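Local coordinates for protein putative S-adenosyl-L-methionine-dependent Methyltransferase (Methanococcus maripaludis, PDB 3DLC) that binds S-adenosylmethionine and is probably a methyltransferase of the Rossmann-like class, perhaps acting on sterols at C-24, at residues 32-35 / 36-40. Sequence-based numbering, arbitrary orientation. Where two conformers were deposited one is given.
Sequences IAEN and IINRF
The last two turns of the amphipathic helix 28-40 join Ile32 to Ile36, and Asn35 to Asn38, with one flank buried against the sheet, another on helix 56-64, and a polar flank carrying Asn35 and Asn38. Four i to i+4 backbone bonds carry the turns, from Ile36 N to Ile32 O through to Arg39 N to Asn35 O; the bond from Ile37 N to Ala33 O is nearly straight, at 169°. On the sheet flank CG2 of Ile32 meets CD1 of Ile36 at 3.8 Å, the two branched chains crossing at a slant. Ile36 has CG1 beside its own backbone N (chi1 -68°), which lays that carbon 3.2 Å from Ile32 O. In this Rossmann-like methyltransferase fold the pair packs on strand 112-118, where Ile36 touches Leu114 and Val116 and Ile32 touches Arg118, a residue of the S-adenosylmethionine site; Ile36 also meets Tyr145 of the next strand, 142-148. On the polar flank a water bridges the two asparagines, giving a hydrogen to Asn35 OD1 (2.9 Å) and accepting one from Asn38 ND2 (3.0 Å). Asn35 ND2 makes a hydrogen bond to Gly151 O, so both ends of that amide are held and its rotation is fixed. Glu34 runs alongside Asn38, its CG 3.6 Å from Asn38 ND2.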
loop_
_atom_site.group_PDB
_atom_site.type_symbol
_atom_site.label_atom_id
_atom_site.label_comp_id
_atom_site.label_asym_id
_atom_site.label_seq_id
_atom_site.Cartn_x
_atom_site.Cartn_y
_atom_site.Cartn_z
ATOM N N ILE A 32 -5.946 3.039 9.421
ATOM C CA ILE A 32 -5.233 1.912 8.859
ATOM C C ILE A 32 -3.905 1.741 9.592
ATOM O O ILE A 32 -3.499 0.606 9.918
ATOM C CB ILE A 32 -5.042 2.071 7.354
ATOM C CG1 ILE A 32 -6.415 1.981 6.643
ATOM C CG2 ILE A 32 -4.096 0.994 6.815
ATOM C CD1 ILE A 32 -6.402 2.389 5.167
ATOM N N ALA A 33 -3.188 2.830 9.841
ATOM C CA ALA A 33 -1.935 2.745 10.592
ATOM C C ALA A 33 -2.134 2.126 11.963
ATOM O O ALA A 33 -1.382 1.267 12.402
ATOM C CB ALA A 33 -1.289 4.136 10.695
ATOM N N GLU A 34 -3.187 2.554 12.646
ATOM C CA GLU A 34 -3.513 2.016 13.947
ATOM C C GLU A 34 -3.848 0.539 13.848
ATOM O O GLU A 34 -3.423 -0.268 14.686
ATOM C CB GLU A 34 -4.680 2.812 14.534
ATOM C CG GLU A 34 -5.193 2.305 15.841
ATOM C CD GLU A 34 -6.280 3.175 16.412
ATOM O OE1 GLU A 34 -7.248 3.513 15.730
ATOM O OE2 GLU A 34 -6.130 3.535 17.562
ATOM N N ASN A 35 -4.602 0.157 12.823
ATOM C CA ASN A 35 -4.945 -1.242 12.615
ATOM C C ASN A 35 -3.671 -2.084 12.466
ATOM O O ASN A 35 -3.574 -3.187 13.040
ATOM C CB ASN A 35 -5.812 -1.444 11.371
ATOM C CG ASN A 35 -7.218 -0.940 11.539
ATOM O OD1 ASN A 35 -7.671 -0.715 12.668
ATOM N ND2 ASN A 35 -7.933 -0.805 10.422
ATOM N N ILE A 36 -2.692 -1.575 11.705
ATOM C CA ILE A 36 -1.461 -2.295 11.447
ATOM C C ILE A 36 -0.645 -2.431 12.739
ATOM O O ILE A 36 -0.122 -3.519 13.066
ATOM C CB ILE A 36 -0.648 -1.580 10.348
ATOM C CG1 ILE A 36 -1.382 -1.680 9.007
ATOM C CG2 ILE A 36 0.787 -2.126 10.275
ATOM C CD1 ILE A 36 -0.874 -0.652 7.984
ATOM N N ILE A 37 -0.520 -1.346 13.472
ATOM C CA ILE A 37 0.199 -1.365 14.755
ATOM C C ILE A 37 -0.441 -2.355 15.702
ATOM O O ILE A 37 0.246 -3.148 16.360
ATOM C CB ILE A 37 0.289 0.070 15.335
ATOM C CG1 ILE A 37 1.234 0.903 14.465
ATOM C CG2 ILE A 37 0.712 0.026 16.820
ATOM C CD1 ILE A 37 1.178 2.388 14.699
ATOM N N ASN A 38 -1.761 -2.291 15.795
ATOM C CA ASN A 38 -2.478 -3.157 16.727
ATOM C C ASN A 38 -2.394 -4.614 16.319
ATOM O O ASN A 38 -2.315 -5.498 17.174
ATOM C CB ASN A 38 -3.936 -2.762 16.827
ATOM C CG ASN A 38 -4.148 -1.471 17.588
ATOM O OD1 ASN A 38 -3.222 -0.955 18.225
ATOM N ND2 ASN A 38 -5.355 -0.909 17.493
ATOM N N ARG A 39 -2.410 -4.887 15.017
ATOM C CA ARG A 39 -2.449 -6.257 14.572
ATOM C C ARG A 39 -1.133 -7.013 14.827
ATOM O O ARG A 39 -1.155 -8.163 15.221
ATOM C CB ARG A 39 -2.876 -6.286 13.111
ATOM C CG ARG A 39 -3.323 -7.634 12.690
ATOM C CD ARG A 39 -3.946 -7.653 11.300
ATOM N NE ARG A 39 -4.260 -9.020 10.971
ATOM C CZ ARG A 39 -5.457 -9.505 10.642
ATOM N NH1 ARG A 39 -6.504 -8.741 10.352
ATOM N NH2 ARG A 39 -5.563 -10.794 10.482
ATOM N N PHE A 40 0.013 -6.382 14.469
ATOM C CA PHE A 40 1.277 -7.043 14.548
ATOM C C PHE A 40 2.155 -6.660 15.704
ATOM O O PHE A 40 3.068 -7.404 16.022
ATOM C CB PHE A 40 2.047 -6.844 13.249
ATOM C CG PHE A 40 1.258 -7.159 12.006
ATOM C CD1 PHE A 40 0.767 -8.422 11.769
ATOM C CD2 PHE A 40 0.978 -6.175 11.095
ATOM C CE1 PHE A 40 0.048 -8.700 10.637
ATOM C CE2 PHE A 40 0.252 -6.438 9.956
ATOM C CZ PHE A 40 -0.216 -7.711 9.730
HETATM O O HOH W 1 -7.286 -1.774 15.357
#